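Local coordinates for protein putative alpha-L-fucosidase (Bacteroides thetaiotaomicron, PDB 4H41) that probably acts as a glycoside hydrolase, a putative alpha-L-fucosidase with a TIM-barrel fold that may release fucose from host glycans, at residues Gly36-Glu41 with Ile72-Gly77; Thr83-Tyr88 with Lys148-Lys153; Phe116-Tyr121 with Lys155-Trp160; Tyr141-Val146 with Lys182-Ile187. One frame throughout, in Å; residues are numbered along the deposited sequence.

Contact 1: residues Gly36-Glu41 with Ile72-Gly77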
loop_
_atom_site.group_PDB
_atom_site.type_symbol
_atom_site.label_atom_id
_atom_site.label_comp_id
_atom_site.label_asym_id
_atom_site.label_seq_id
_atom_site.Cartn_x
_atom_site.Cartn_y
_atom_site.Cartn_z
ATOM N N GLY B 36 -13.090 6.628 -22.014
ATOM C CA GLY B 36 -12.306 7.760 -21.558
ATOM C C GLY B 36 -11.609 7.471 -20.259
ATOM O O GLY B 36 -12.032 6.608 -19.474
ATOM N N THR B 37 -10.465 8.162 -20.021
ATOM C CA THR B 37 -9.791 8.051 -18.750
ATOM C C THR B 37 -9.246 9.374 -18.344
ATOM O O THR B 37 -8.833 10.181 -19.192
ATOM C CB THR B 37 -8.661 7.001 -18.757
ATOM O OG1 THR B 37 -8.108 6.891 -17.433
ATOM C CG2 THR B 37 -7.585 7.306 -19.747
ATOM N N PHE B 38 -9.230 9.590 -17.033
ATOM C CA PHE B 38 -8.461 10.667 -16.465
ATOM C C PHE B 38 -7.007 10.329 -16.600
ATOM O O PHE B 38 -6.617 9.155 -16.718
ATOM C CB PHE B 38 -8.786 10.930 -15.008
ATOM C CG PHE B 38 -10.136 11.582 -14.846
ATOM C CD1 PHE B 38 -10.282 12.958 -14.982
ATOM C CD2 PHE B 38 -11.269 10.822 -14.609
ATOM C CE1 PHE B 38 -11.521 13.566 -14.805
ATOM C CE2 PHE B 38 -12.525 11.435 -14.444
ATOM C CZ PHE B 38 -12.645 12.800 -14.564
ATOM N N LEU B 39 -6.213 11.373 -16.577
ATOM C CA LEU B 39 -4.764 11.377 -16.495
ATOM C C LEU B 39 -4.544 12.039 -15.160
ATOM O O LEU B 39 -4.818 13.232 -15.048
ATOM C CB LEU B 39 -4.132 12.169 -17.663
ATOM C CG LEU B 39 -4.533 11.777 -19.071
ATOM C CD1 LEU B 39 -4.129 12.858 -20.043
ATOM C CD2 LEU B 39 -3.954 10.447 -19.443
ATOM N N ASP B 40 -4.048 11.315 -14.143
ATOM C CA ASP B 40 -4.008 11.819 -12.782
ATOM C C ASP B 40 -2.851 12.763 -12.515
ATOM O O ASP B 40 -1.925 12.451 -11.762
ATOM C CB ASP B 40 -3.994 10.658 -11.791
ATOM C CG ASP B 40 -4.204 11.111 -10.356
ATOM O OD1 ASP B 40 -4.936 12.108 -10.142
ATOM O OD2 ASP B 40 -3.657 10.458 -9.454
ATOM N N GLU B 41 -2.929 13.950 -13.114
ATOM C CA GLU B 41 -2.008 15.054 -12.934
ATOM C C GLU B 41 -2.832 16.329 -12.765
ATOM O O GLU B 41 -3.649 16.543 -13.628
ATOM C CB GLU B 41 -1.121 15.212 -14.190
ATOM C CG GLU B 41 -0.198 14.043 -14.440
ATOM C CD GLU B 41 1.020 13.950 -13.556
ATOM O OE1 GLU B 41 1.274 14.880 -12.752
ATOM O OE2 GLU B 41 1.744 12.940 -13.712
ATOM N N ILE B 72 -8.470 12.907 -20.084
ATOM C CA ILE B 72 -8.804 14.097 -19.323
ATOM C C ILE B 72 -7.744 14.368 -18.282
ATOM O O ILE B 72 -7.668 13.614 -17.284
ATOM C CB ILE B 72 -10.175 13.948 -18.631
ATOM C CG1 ILE B 72 -11.308 13.561 -19.630
ATOM C CG2 ILE B 72 -10.483 15.235 -17.856
ATOM C CD1 ILE B 72 -11.889 12.194 -19.390
HETATM N N MSE B 73 -6.985 15.464 -18.441
HETATM C CA MSE B 73 -5.961 15.813 -17.442
HETATM C C MSE B 73 -6.698 16.400 -16.282
HETATM O O MSE B 73 -7.373 17.399 -16.448
HETATM C CB MSE B 73 -4.939 16.780 -18.026
HETATM C CG MSE B 73 -3.681 16.846 -17.163
HETATM SE SE MSE B 73 -2.488 18.224 -17.833
HETATM C CE MSE B 73 -3.620 19.648 -17.525
ATOM N N ILE B 74 -6.689 15.731 -15.155
ATOM C CA ILE B 74 -7.659 16.021 -14.088
ATOM C C ILE B 74 -7.585 17.432 -13.492
ATOM O O ILE B 74 -8.638 18.016 -13.264
ATOM C CB ILE B 74 -7.629 14.904 -12.999
ATOM C CG1 ILE B 74 -8.910 14.922 -12.159
ATOM C CG2 ILE B 74 -6.387 14.978 -12.149
ATOM C CD1 ILE B 74 -9.140 13.645 -11.316
ATOM N N ARG B 75 -6.397 18.010 -13.288
ATOM C CA ARG B 75 -6.293 19.385 -12.796
ATOM C C ARG B 75 -4.956 19.961 -13.186
ATOM O O ARG B 75 -3.882 19.419 -12.861
ATOM C CB ARG B 75 -6.569 19.520 -11.297
ATOM C CG ARG B 75 -5.664 18.727 -10.381
ATOM C CD ARG B 75 -6.226 18.658 -8.976
ATOM N NE ARG B 75 -7.483 17.910 -8.885
ATOM C CZ ARG B 75 -7.610 16.592 -8.729
ATOM N NH1 ARG B 75 -6.534 15.809 -8.659
ATOM N NH2 ARG B 75 -8.815 16.039 -8.666
ATOM N N SER B 76 -5.010 21.052 -13.966
ATOM C CA SER B 76 -3.835 21.674 -14.529
ATOM C C SER B 76 -2.854 22.201 -13.477
ATOM O O SER B 76 -1.674 22.396 -13.772
ATOM C CB SER B 76 -4.229 22.781 -15.499
ATOM O OG SER B 76 -5.076 23.745 -14.903
ATOM N N GLY B 77 -3.338 22.370 -12.268
ATOM C CA GLY B 77 -2.507 22.571 -11.110
ATOM C C GLY B 77 -3.258 22.266 -9.839
ATOM O O GLY B 77 -4.495 22.160 -9.826
HETATM O O HOH W 1 -6.269 12.945 -8.014
#
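Phe38 and Leu39 pair in parallel with Ile72 and Met73 on neighbouring strands. Leu39 N donates to Ile72 O at 2.8 Å, and Ile72 N to Thr37 O. Ile74 N reaches Leu39 O at 3.1 Å; Glu41 N meets that oxygen from the opposite face of its plane, closing an inverse gamma turn at Asp40. Arg75 N donates to Glu41 O, nearly straight at 171°.

Phe38, Ile72 and Ile74 pack together on the inward face, branched isoleucines fitting beside a flat ring. Phe38 CE1 lies 3.6 Å from Ile72 CG2, and Ile74, its CG1 anti to the backbone N (chi1 -161°), lays CD1 over one face of the Phe38 ring. Leu39 and selenomethionine Met73 turn outward to the helices.

Asp40 OD1 and Arg75 NH1, 4.3 Å apart, are bridged by a water that donates to OD1 and accepts from NH1. Asp40 OD2 also binds Ser43 OG, and Arg75 NH1 Ile42 O. Water-linked opposite charges thus sit at the C-terminal barrel mouth, where TIM-barrel active sites generally lie.

Contact 2: residues Thr83-Tyr88 with Lys148-Lys153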
loop_
_atom_site.group_PDB
_atom_site.type_symbol
_atom_site.label_atom_id
_atom_site.label_comp_id
_atom_site.label_asym_id
_atom_site.label_seq_id
_atom_site.Cartn_x
_atom_site.Cartn_y
_atom_site.Cartn_z
ATOM N N THR B 83 1.130 21.634 -14.116
ATOM C CA THR B 83 1.388 20.685 -15.198
ATOM C C THR B 83 2.007 21.317 -16.427
ATOM O O THR B 83 2.327 20.599 -17.372
ATOM C CB THR B 83 0.066 20.018 -15.612
ATOM O OG1 THR B 83 -0.829 20.991 -16.138
ATOM C CG2 THR B 83 -0.568 19.244 -14.491
ATOM N N TYR B 84 2.105 22.639 -16.471
ATOM C CA TYR B 84 2.667 23.349 -17.622
ATOM C C TYR B 84 3.300 24.669 -17.118
ATOM O O TYR B 84 2.963 25.095 -16.008
ATOM C CB TYR B 84 1.570 23.602 -18.671
ATOM C CG TYR B 84 0.565 24.658 -18.267
ATOM C CD1 TYR B 84 -0.463 24.364 -17.380
ATOM C CD2 TYR B 84 0.649 25.954 -18.762
ATOM C CE1 TYR B 84 -1.363 25.342 -16.968
ATOM C CE2 TYR B 84 -0.269 26.933 -18.385
ATOM C CZ TYR B 84 -1.315 26.601 -17.537
ATOM O OH TYR B 84 -2.154 27.571 -17.056
ATOM N N PRO B 85 4.149 25.338 -17.923
ATOM C CA PRO B 85 4.839 26.549 -17.439
ATOM C C PRO B 85 3.941 27.771 -17.527
ATOM O O PRO B 85 4.078 28.592 -18.425
ATOM C CB PRO B 85 6.068 26.645 -18.349
ATOM C CG PRO B 85 5.634 26.020 -19.617
ATOM C CD PRO B 85 4.661 24.927 -19.243
ATOM N N SER B 86 2.992 27.858 -16.596
ATOM C CA SER B 86 2.001 28.932 -16.538
ATOM C C SER B 86 2.612 30.273 -16.166
ATOM O O SER B 86 2.980 30.443 -15.011
ATOM C CB SER B 86 0.935 28.590 -15.496
ATOM O OG SER B 86 0.137 29.709 -15.142
ATOM N N PRO B 87 2.633 31.293 -17.057
ATOM C CA PRO B 87 3.154 32.601 -16.635
ATOM C C PRO B 87 2.393 33.151 -15.423
ATOM O O PRO B 87 3.004 33.665 -14.502
ATOM C CB PRO B 87 2.956 33.490 -17.882
ATOM C CG PRO B 87 2.911 32.542 -19.001
ATOM C CD PRO B 87 2.268 31.299 -18.484
ATOM N N TYR B 88 1.075 32.951 -15.368
ATOM C CA TYR B 88 0.276 33.449 -14.246
ATOM C C TYR B 88 0.614 32.744 -12.932
ATOM O O TYR B 88 0.869 33.421 -11.939
ATOM C CB TYR B 88 -1.225 33.306 -14.555
ATOM C CG TYR B 88 -2.116 33.650 -13.382
ATOM C CD1 TYR B 88 -2.350 34.968 -13.027
ATOM C CD2 TYR B 88 -2.728 32.655 -12.630
ATOM C CE1 TYR B 88 -3.180 35.292 -11.956
ATOM C CE2 TYR B 88 -3.527 32.964 -11.536
ATOM C CZ TYR B 88 -3.766 34.285 -11.211
ATOM O OH TYR B 88 -4.592 34.616 -10.163
ATOM N N LYS B 148 -4.678 30.381 -25.485
ATOM C CA LYS B 148 -3.681 31.010 -26.355
ATOM C C LYS B 148 -2.455 30.143 -26.567
ATOM O O LYS B 148 -1.966 30.043 -27.686
ATOM C CB LYS B 148 -3.252 32.364 -25.787
ATOM C CG LYS B 148 -4.370 33.405 -25.888
ATOM C CD LYS B 148 -4.118 34.623 -24.997
HETATM N N MSE B 149 -1.968 29.511 -25.500
HETATM C CA MSE B 149 -0.741 28.711 -25.550
HETATM C C MSE B 149 -0.958 27.331 -26.174
HETATM O O MSE B 149 -0.080 26.834 -26.859
HETATM C CB MSE B 149 -0.175 28.536 -24.133
HETATM C CG MSE B 149 0.363 29.830 -23.519
HETATM SE SE MSE B 149 0.676 29.561 -21.567
HETATM C CE MSE B 149 2.264 28.410 -21.752
ATOM N N TYR B 150 -2.115 26.721 -25.934
ATOM C CA TYR B 150 -2.400 25.351 -26.373
ATOM C C TYR B 150 -3.662 25.192 -27.235
ATOM O O TYR B 150 -3.600 24.515 -28.251
ATOM C CB TYR B 150 -2.537 24.443 -25.124
ATOM C CG TYR B 150 -1.302 24.460 -24.256
ATOM C CD1 TYR B 150 -0.164 23.742 -24.614
ATOM C CD2 TYR B 150 -1.282 25.149 -23.048
ATOM C CE1 TYR B 150 1.011 23.833 -23.872
ATOM C CE2 TYR B 150 -0.113 25.246 -22.295
ATOM C CZ TYR B 150 1.016 24.544 -22.688
ATOM O OH TYR B 150 2.152 24.642 -21.962
ATOM N N GLY B 151 -4.798 25.704 -26.784
ATOM C CA GLY B 151 -6.082 25.510 -27.464
ATOM C C GLY B 151 -6.113 25.906 -28.922
ATOM O O GLY B 151 -6.681 25.176 -29.740
ATOM N N GLU B 152 -5.425 27.017 -29.259
ATOM C CA GLU B 152 -5.333 27.522 -30.637
ATOM C C GLU B 152 -4.267 26.823 -31.463
ATOM O O GLU B 152 -4.216 27.044 -32.664
ATOM C CB GLU B 152 -5.002 29.029 -30.617
ATOM C CG GLU B 152 -6.142 29.874 -30.103
ATOM C CD GLU B 152 -5.929 31.366 -30.253
ATOM O OE1 GLU B 152 -4.763 31.817 -30.198
ATOM O OE2 GLU B 152 -6.943 32.092 -30.359
ATOM N N LYS B 153 -3.360 26.059 -30.837
ATOM C CA LYS B 153 -2.222 25.462 -31.545
ATOM C C LYS B 153 -2.256 23.956 -31.700
ATOM O O LYS B 153 -1.564 23.453 -32.577
ATOM C CB LYS B 153 -0.925 25.833 -30.802
ATOM C CG LYS B 153 -0.720 27.347 -30.738
ATOM C CD LYS B 153 0.650 27.710 -30.214
ATOM C CE LYS B 153 0.785 29.197 -30.030
ATOM N NZ LYS B 153 2.071 29.544 -29.375
#
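Two tyrosines meet at a right angle: the edge of the Tyr150 ring is turned toward the face of the Tyr84 ring, offset, with planes at 90° and centroids 5.7 Å apart. The closest ring carbons are Tyr84 CD2 and Tyr150 CE2, at 3.7 Å. Tyr150 OH lies against the stem of Tyr84, 3.5 Å from Tyr84 CB, and also touches Pro85 CD. Tyr84 keeps its CG between the backbone N and the carbonyl carbon (chi1 72°), the crowded position, with CB pointing toward helix 136-151.

Selenomethionine Met149 comes in at the edge of the Tyr84 ring, a Met-aromatic contact with SE 5.5 Å from the ring centroid. Its chain bends at the last torsion, bringing CE to within 3.8 Å of Pro85 O, while Met149 SE lies 3.9 Å from Pro87 CD. A long, flexible, polarisable side chain can follow the ring edge and the two prolines.

The buried phenol groups have their hydrogen-bond partners outside the two segments: Tyr84 OH with Glu145 OE2, Tyr150 OH with Asp100 OD2. Pro85 also packs on Ile25 of the second subunit. The whole is an edge-to-face and Met-aromatic cluster on the outer helical layer of a TIM barrel, where the long excursion between strand 70-73 and helix 101-111 folds back onto helix 136-151.

Contact 3: residues Phe116-Tyr121 with Lys155-Trp160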
loop_
_atom_site.group_PDB
_atom_site.type_symbol
_atom_site.label_atom_id
_atom_site.label_comp_id
_atom_site.label_asym_id
_atom_site.label_seq_id
_atom_site.Cartn_x
_atom_site.Cartn_y
_atom_site.Cartn_z
ATOM N N PHE B 116 -8.403 15.407 -26.115
ATOM C CA PHE B 116 -7.834 15.796 -24.844
ATOM C C PHE B 116 -8.757 16.827 -24.186
ATOM O O PHE B 116 -9.126 17.809 -24.837
ATOM C CB PHE B 116 -6.415 16.375 -25.034
ATOM C CG PHE B 116 -5.815 16.983 -23.790
ATOM C CD1 PHE B 116 -5.946 18.339 -23.529
ATOM C CD2 PHE B 116 -5.086 16.213 -22.903
ATOM C CE1 PHE B 116 -5.320 18.916 -22.428
ATOM C CE2 PHE B 116 -4.513 16.785 -21.765
ATOM C CZ PHE B 116 -4.589 18.139 -21.568
ATOM N N TYR B 117 -9.096 16.607 -22.910
ATOM C CA TYR B 117 -9.856 17.546 -22.083
ATOM C C TYR B 117 -8.901 18.157 -21.046
ATOM O O TYR B 117 -8.213 17.431 -20.346
ATOM C CB TYR B 117 -11.023 16.888 -21.357
ATOM C CG TYR B 117 -12.251 16.682 -22.194
ATOM C CD1 TYR B 117 -12.225 15.852 -23.312
ATOM C CD2 TYR B 117 -13.474 17.228 -21.817
ATOM C CE1 TYR B 117 -13.380 15.615 -24.063
ATOM C CE2 TYR B 117 -14.630 16.996 -22.559
ATOM C CZ TYR B 117 -14.583 16.159 -23.657
ATOM O OH TYR B 117 -15.714 15.907 -24.377
ATOM N N PHE B 118 -8.945 19.474 -20.905
ATOM C CA PHE B 118 -8.111 20.240 -19.990
ATOM C C PHE B 118 -8.817 20.444 -18.658
ATOM O O PHE B 118 -9.852 21.074 -18.609
ATOM C CB PHE B 118 -7.795 21.609 -20.638
ATOM C CG PHE B 118 -6.874 22.448 -19.790
ATOM C CD1 PHE B 118 -5.501 22.302 -19.883
ATOM C CD2 PHE B 118 -7.384 23.345 -18.858
ATOM C CE1 PHE B 118 -4.652 23.077 -19.100
ATOM C CE2 PHE B 118 -6.528 24.150 -18.092
ATOM C CZ PHE B 118 -5.174 24.015 -18.229
ATOM N N GLY B 119 -8.246 19.920 -17.587
ATOM C CA GLY B 119 -8.791 20.111 -16.248
ATOM C C GLY B 119 -8.428 21.470 -15.683
ATOM O O GLY B 119 -7.255 21.875 -15.709
ATOM N N LEU B 120 -9.399 22.149 -15.085
ATOM C CA LEU B 120 -9.146 23.465 -14.520
ATOM C C LEU B 120 -8.264 23.389 -13.284
ATOM O O LEU B 120 -8.095 22.343 -12.654
ATOM C CB LEU B 120 -10.481 24.185 -14.209
ATOM C CG LEU B 120 -11.373 24.483 -15.418
ATOM C CD1 LEU B 120 -12.531 25.364 -15.028
ATOM C CD2 LEU B 120 -10.556 25.141 -16.566
ATOM N N TYR B 121 -7.691 24.542 -12.951
ATOM C CA TYR B 121 -6.779 24.678 -11.837
ATOM C C TYR B 121 -7.535 24.554 -10.501
ATOM O O TYR B 121 -8.627 25.101 -10.353
ATOM C CB TYR B 121 -6.052 26.034 -11.938
ATOM C CG TYR B 121 -5.168 26.358 -10.759
ATOM C CD1 TYR B 121 -4.013 25.629 -10.507
ATOM C CD2 TYR B 121 -5.515 27.359 -9.863
ATOM C CE1 TYR B 121 -3.208 25.906 -9.398
ATOM C CE2 TYR B 121 -4.730 27.638 -8.751
ATOM C CZ TYR B 121 -3.587 26.896 -8.508
ATOM O OH TYR B 121 -2.890 27.189 -7.368
ATOM N N LYS B 155 -4.399 20.418 -32.312
ATOM C CA LYS B 155 -5.588 19.795 -32.880
ATOM C C LYS B 155 -6.366 18.984 -31.864
ATOM O O LYS B 155 -7.586 18.969 -31.905
ATOM C CB LYS B 155 -5.113 18.869 -34.019
ATOM C CG LYS B 155 -6.151 18.047 -34.763
ATOM C CD LYS B 155 -5.412 17.209 -35.784
ATOM C CE LYS B 155 -6.249 16.234 -36.567
ATOM N NZ LYS B 155 -5.388 15.394 -37.448
ATOM N N SER B 156 -5.672 18.307 -30.952
ATOM C CA SER B 156 -6.325 17.398 -30.016
ATOM C C SER B 156 -6.990 18.094 -28.808
ATOM O O SER B 156 -7.646 17.421 -28.035
ATOM C CB SER B 156 -5.321 16.364 -29.558
ATOM O OG SER B 156 -4.269 17.010 -28.861
ATOM N N PHE B 157 -6.840 19.414 -28.640
ATOM C CA PHE B 157 -7.507 20.122 -27.534
ATOM C C PHE B 157 -9.009 20.129 -27.817
ATOM O O PHE B 157 -9.478 20.905 -28.650
ATOM C CB PHE B 157 -6.940 21.545 -27.395
ATOM C CG PHE B 157 -7.269 22.204 -26.070
ATOM C CD1 PHE B 157 -8.568 22.584 -25.763
ATOM C CD2 PHE B 157 -6.264 22.526 -25.170
ATOM C CE1 PHE B 157 -8.868 23.202 -24.547
ATOM C CE2 PHE B 157 -6.562 23.184 -23.970
ATOM C CZ PHE B 157 -7.859 23.519 -23.669
ATOM N N GLY B 158 -9.756 19.265 -27.138
ATOM C CA GLY B 158 -11.157 19.055 -27.445
ATOM C C GLY B 158 -12.205 19.325 -26.412
ATOM O O GLY B 158 -13.379 19.080 -26.679
ATOM N N GLY B 159 -11.803 19.771 -25.248
ATOM C CA GLY B 159 -12.756 19.980 -24.178
ATOM C C GLY B 159 -12.149 20.443 -22.888
ATOM O O GLY B 159 -10.922 20.544 -22.763
ATOM N N TRP B 160 -13.025 20.728 -21.936
ATOM C CA TRP B 160 -12.679 21.242 -20.622
ATOM C C TRP B 160 -13.292 20.401 -19.534
ATOM O O TRP B 160 -14.457 20.021 -19.626
ATOM C CB TRP B 160 -13.209 22.669 -20.478
ATOM C CG TRP B 160 -12.775 23.602 -21.570
ATOM C CD1 TRP B 160 -13.405 23.830 -22.749
ATOM C CD2 TRP B 160 -11.614 24.451 -21.560
ATOM N NE1 TRP B 160 -12.770 24.848 -23.436
ATOM C CE2 TRP B 160 -11.646 25.223 -22.744
ATOM C CE3 TRP B 160 -10.553 24.644 -20.659
ATOM C CZ2 TRP B 160 -10.660 26.170 -23.052
ATOM C CZ3 TRP B 160 -9.600 25.631 -20.946
ATOM C CH2 TRP B 160 -9.663 26.374 -22.134
#
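Tyr117 lays a ring face over the backbone of Gly159, whose CA stands 3.8 Å from the ring centroid in a CH-pi contact, 16° off the normal. Glycine suits the place, because a side chain there would run into Tyr117 CE2. With a leucine in place of Tyr117, the flat face that receives Gly159 CA would be lost, and a gap is likely to open beside the glycine.

On the other side of the sheet Phe118, its CG anti to the backbone N (chi1 -177°), puts CD2 3.8 Å from Trp160 CZ3, while Phe118 CB rests 3.6 Å from Phe157 CZ. Leu120 CD2 covers the indole at CE3, and Phe157 CE1 lies over one indole face.

Parallel backbone pairing fixes these positions. Phe116 N binds Ser156 O at 2.9 Å, Phe116 O accepts from Gly158 N at 2.8 Å, and Phe118 N donates to Gly159 O.

Gly158 adjoins a bound polyether, probably from the crystallisation liquor. Tyr117 points into the barrel, meeting Phe194 and Ile72; Trp160 NE1 reaches Ser188, just past helix 173-187; Phe116 faces helix 101-111, Phe118 and Leu120 face helix 136-151, and strand 70-73 flanks strand 115-119 on its other edge.

Contact 4: residues Tyr141-Val146 with Lys182-Ile187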
loop_
_atom_site.group_PDB
_atom_site.type_symbol
_atom_site.label_atom_id
_atom_site.label_comp_id
_atom_site.label_asym_id
_atom_site.label_seq_id
_atom_site.Cartn_x
_atom_site.Cartn_y
_atom_site.Cartn_z
ATOM N N TYR B 141 -7.508 33.503 -15.399
ATOM C CA TYR B 141 -6.196 33.682 -16.021
ATOM C C TYR B 141 -5.724 32.410 -16.681
ATOM O O TYR B 141 -5.170 32.473 -17.769
ATOM C CB TYR B 141 -5.164 34.125 -14.987
ATOM C CG TYR B 141 -5.480 35.480 -14.417
ATOM C CD1 TYR B 141 -5.048 36.642 -15.049
ATOM C CD2 TYR B 141 -6.268 35.609 -13.285
ATOM C CE1 TYR B 141 -5.347 37.900 -14.532
ATOM C CE2 TYR B 141 -6.592 36.857 -12.768
ATOM C CZ TYR B 141 -6.135 38.005 -13.398
ATOM O OH TYR B 141 -6.460 39.238 -12.887
ATOM N N VAL B 142 -5.940 31.251 -16.031
ATOM C CA VAL B 142 -5.517 29.957 -16.568
ATOM C C VAL B 142 -6.229 29.663 -17.878
ATOM O O VAL B 142 -5.569 29.298 -18.855
ATOM C CB VAL B 142 -5.713 28.820 -15.537
ATOM C CG1 VAL B 142 -5.579 27.430 -16.182
ATOM C CG2 VAL B 142 -4.725 28.965 -14.365
ATOM N N ILE B 143 -7.564 29.755 -17.892
ATOM C CA ILE B 143 -8.325 29.528 -19.118
ATOM C C ILE B 143 -7.805 30.431 -20.249
ATOM O O ILE B 143 -7.570 29.936 -21.340
ATOM C CB ILE B 143 -9.842 29.724 -18.871
ATOM C CG1 ILE B 143 -10.375 28.624 -17.904
ATOM C CG2 ILE B 143 -10.651 29.705 -20.203
ATOM C CD1 ILE B 143 -11.754 28.992 -17.201
ATOM N N ASP B 144 -7.618 31.719 -19.990
ATOM C CA ASP B 144 -7.159 32.683 -21.008
ATOM C C ASP B 144 -5.787 32.288 -21.598
ATOM O O ASP B 144 -5.653 32.167 -22.813
ATOM C CB ASP B 144 -7.077 34.080 -20.418
ATOM C CG ASP B 144 -6.377 35.078 -21.343
ATOM O OD1 ASP B 144 -6.897 35.313 -22.466
ATOM O OD2 ASP B 144 -5.250 35.545 -20.983
ATOM N N GLU B 145 -4.821 31.973 -20.748
ATOM C CA GLU B 145 -3.459 31.682 -21.242
ATOM C C GLU B 145 -3.386 30.312 -21.906
ATOM O O GLU B 145 -2.714 30.158 -22.919
ATOM C CB GLU B 145 -2.393 31.848 -20.124
ATOM C CG GLU B 145 -2.452 30.829 -19.023
ATOM C CD GLU B 145 -1.451 30.979 -17.894
ATOM O OE1 GLU B 145 -0.882 32.074 -17.694
ATOM O OE2 GLU B 145 -1.283 29.982 -17.163
ATOM N N VAL B 146 -4.120 29.343 -21.388
ATOM C CA VAL B 146 -4.130 28.003 -21.935
ATOM C C VAL B 146 -4.792 27.962 -23.323
ATOM O O VAL B 146 -4.311 27.239 -24.184
ATOM C CB VAL B 146 -4.776 27.041 -20.912
ATOM C CG1 VAL B 146 -5.321 25.806 -21.567
ATOM C CG2 VAL B 146 -3.743 26.698 -19.840
ATOM N N LYS B 182 -18.900 29.054 -18.667
ATOM C CA LYS B 182 -19.111 30.123 -19.659
ATOM C C LYS B 182 -17.787 30.594 -20.259
ATOM O O LYS B 182 -17.713 30.804 -21.470
ATOM C CB LYS B 182 -19.841 31.310 -19.034
ATOM C CG LYS B 182 -20.076 32.436 -20.052
ATOM C CD LYS B 182 -21.046 33.468 -19.597
ATOM C CE LYS B 182 -21.003 34.707 -20.501
ATOM N NZ LYS B 182 -21.411 34.379 -21.898
ATOM N N GLN B 183 -16.765 30.817 -19.431
ATOM C CA GLN B 183 -15.480 31.293 -19.962
ATOM C C GLN B 183 -14.848 30.252 -20.868
ATOM O O GLN B 183 -14.363 30.580 -21.933
ATOM C CB GLN B 183 -14.518 31.678 -18.865
ATOM C CG GLN B 183 -13.353 32.504 -19.421
ATOM C CD GLN B 183 -12.289 32.751 -18.409
ATOM O OE1 GLN B 183 -12.451 32.420 -17.236
ATOM N NE2 GLN B 183 -11.128 33.233 -18.869
ATOM N N CYS B 184 -14.886 28.987 -20.469
ATOM C CA CYS B 184 -14.373 27.895 -21.307
ATOM C C CYS B 184 -15.057 27.878 -22.677
ATOM O O CYS B 184 -14.406 27.770 -23.722
ATOM C CB CYS B 184 -14.571 26.566 -20.592
ATOM S SG CYS B 184 -13.504 26.370 -19.152
ATOM N N LYS B 185 -16.364 27.932 -22.673
ATOM C CA LYS B 185 -17.126 27.859 -23.913
ATOM C C LYS B 185 -16.917 29.080 -24.792
ATOM O O LYS B 185 -16.745 28.934 -25.995
ATOM C CB LYS B 185 -18.620 27.691 -23.623
ATOM C CG LYS B 185 -18.918 26.266 -23.174
ATOM C CD LYS B 185 -20.295 25.825 -23.457
ATOM C CE LYS B 185 -20.450 24.333 -23.244
ATOM N NZ LYS B 185 -20.075 23.568 -24.453
ATOM N N ASP B 186 -16.938 30.259 -24.196
ATOM C CA ASP B 186 -16.737 31.516 -24.941
ATOM C C ASP B 186 -15.379 31.571 -25.608
ATOM O O ASP B 186 -15.305 31.887 -26.790
ATOM C CB ASP B 186 -16.859 32.726 -24.007
ATOM C CG ASP B 186 -18.273 33.098 -23.609
ATOM O OD1 ASP B 186 -19.224 32.560 -24.207
ATOM O OD2 ASP B 186 -18.430 33.937 -22.695
ATOM N N ILE B 187 -14.295 31.240 -24.862
ATOM C CA ILE B 187 -12.956 31.379 -25.410
ATOM C C ILE B 187 -12.682 30.343 -26.475
ATOM O O ILE B 187 -11.851 30.583 -27.336
ATOM C CB ILE B 187 -11.875 31.349 -24.288
ATOM C CG1 ILE B 187 -10.626 32.132 -24.715
ATOM C CG2 ILE B 187 -11.531 29.900 -23.839
ATOM C CD1 ILE B 187 -9.703 32.371 -23.661
#
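Segments 141-146 of helix 136-151 and 182-187 of helix 173-187 run nearly parallel, their axes 10.1 Å apart at closest and inclined by 17°. Ile143 is the main wedge between them. Its CD1 lies 3.7 Å from Cys184 SG, and its CG2 is equally close to CG2 of Ile187. Branched and thiol side chains fill the groove without burying a charge.

Gln183 crosses over Ile143 obliquely: with CG anti to the backbone N (chi1 -165°) and the chain extended beyond it, the amide spans the isoleucine, OE1 3.5 Å from Ile143 CD1 and NE2 3.7 Å from Ile143 CB. The amide nitrogen finds its mate in Lys140 O, one turn before Asp144. Cut back to alanine, Gln183 would lose its amide, which is likely to leave Lys140 O without that donor and part of Ile143 uncovered. One turn further along helix 173-187, Ile187 CD1 lies 3.7 Å from the CA of Asp144, whose carboxylate can stay at the surface.

Both helices lean on the barrel wall. Ile143, Cys184 and Ile187 all touch Trp160 of strand 157-162, which links them in sequence; Ile143 also meets Leu120, and Cys184 reaches Thr193 on strand 193-195.

In the fold
All four contacts belong to one eight-stranded parallel barrel and its surrounding helices. Contacts 1 and 3 pair neighbouring strands, 34-39 with 70-73 and 115-119 with 157-162; their centres are about 9 Å apart, and strands 70-73 and 115-119 adjoin, so four consecutive strands are joined. Contact 4 packs two outer helices and contact 2 a loop on helix 136-151, which both use; each centre lies about 11 Å from that of contact 3. Along the chain contact 1 closes first, while contacts 2, 3 and 4 interleave. Glu145 links contacts 2 and 4 by binding Tyr84 and Ser86. Sheet, helix layer and the excursion after the second strand are thus knit into one wall of the barrel.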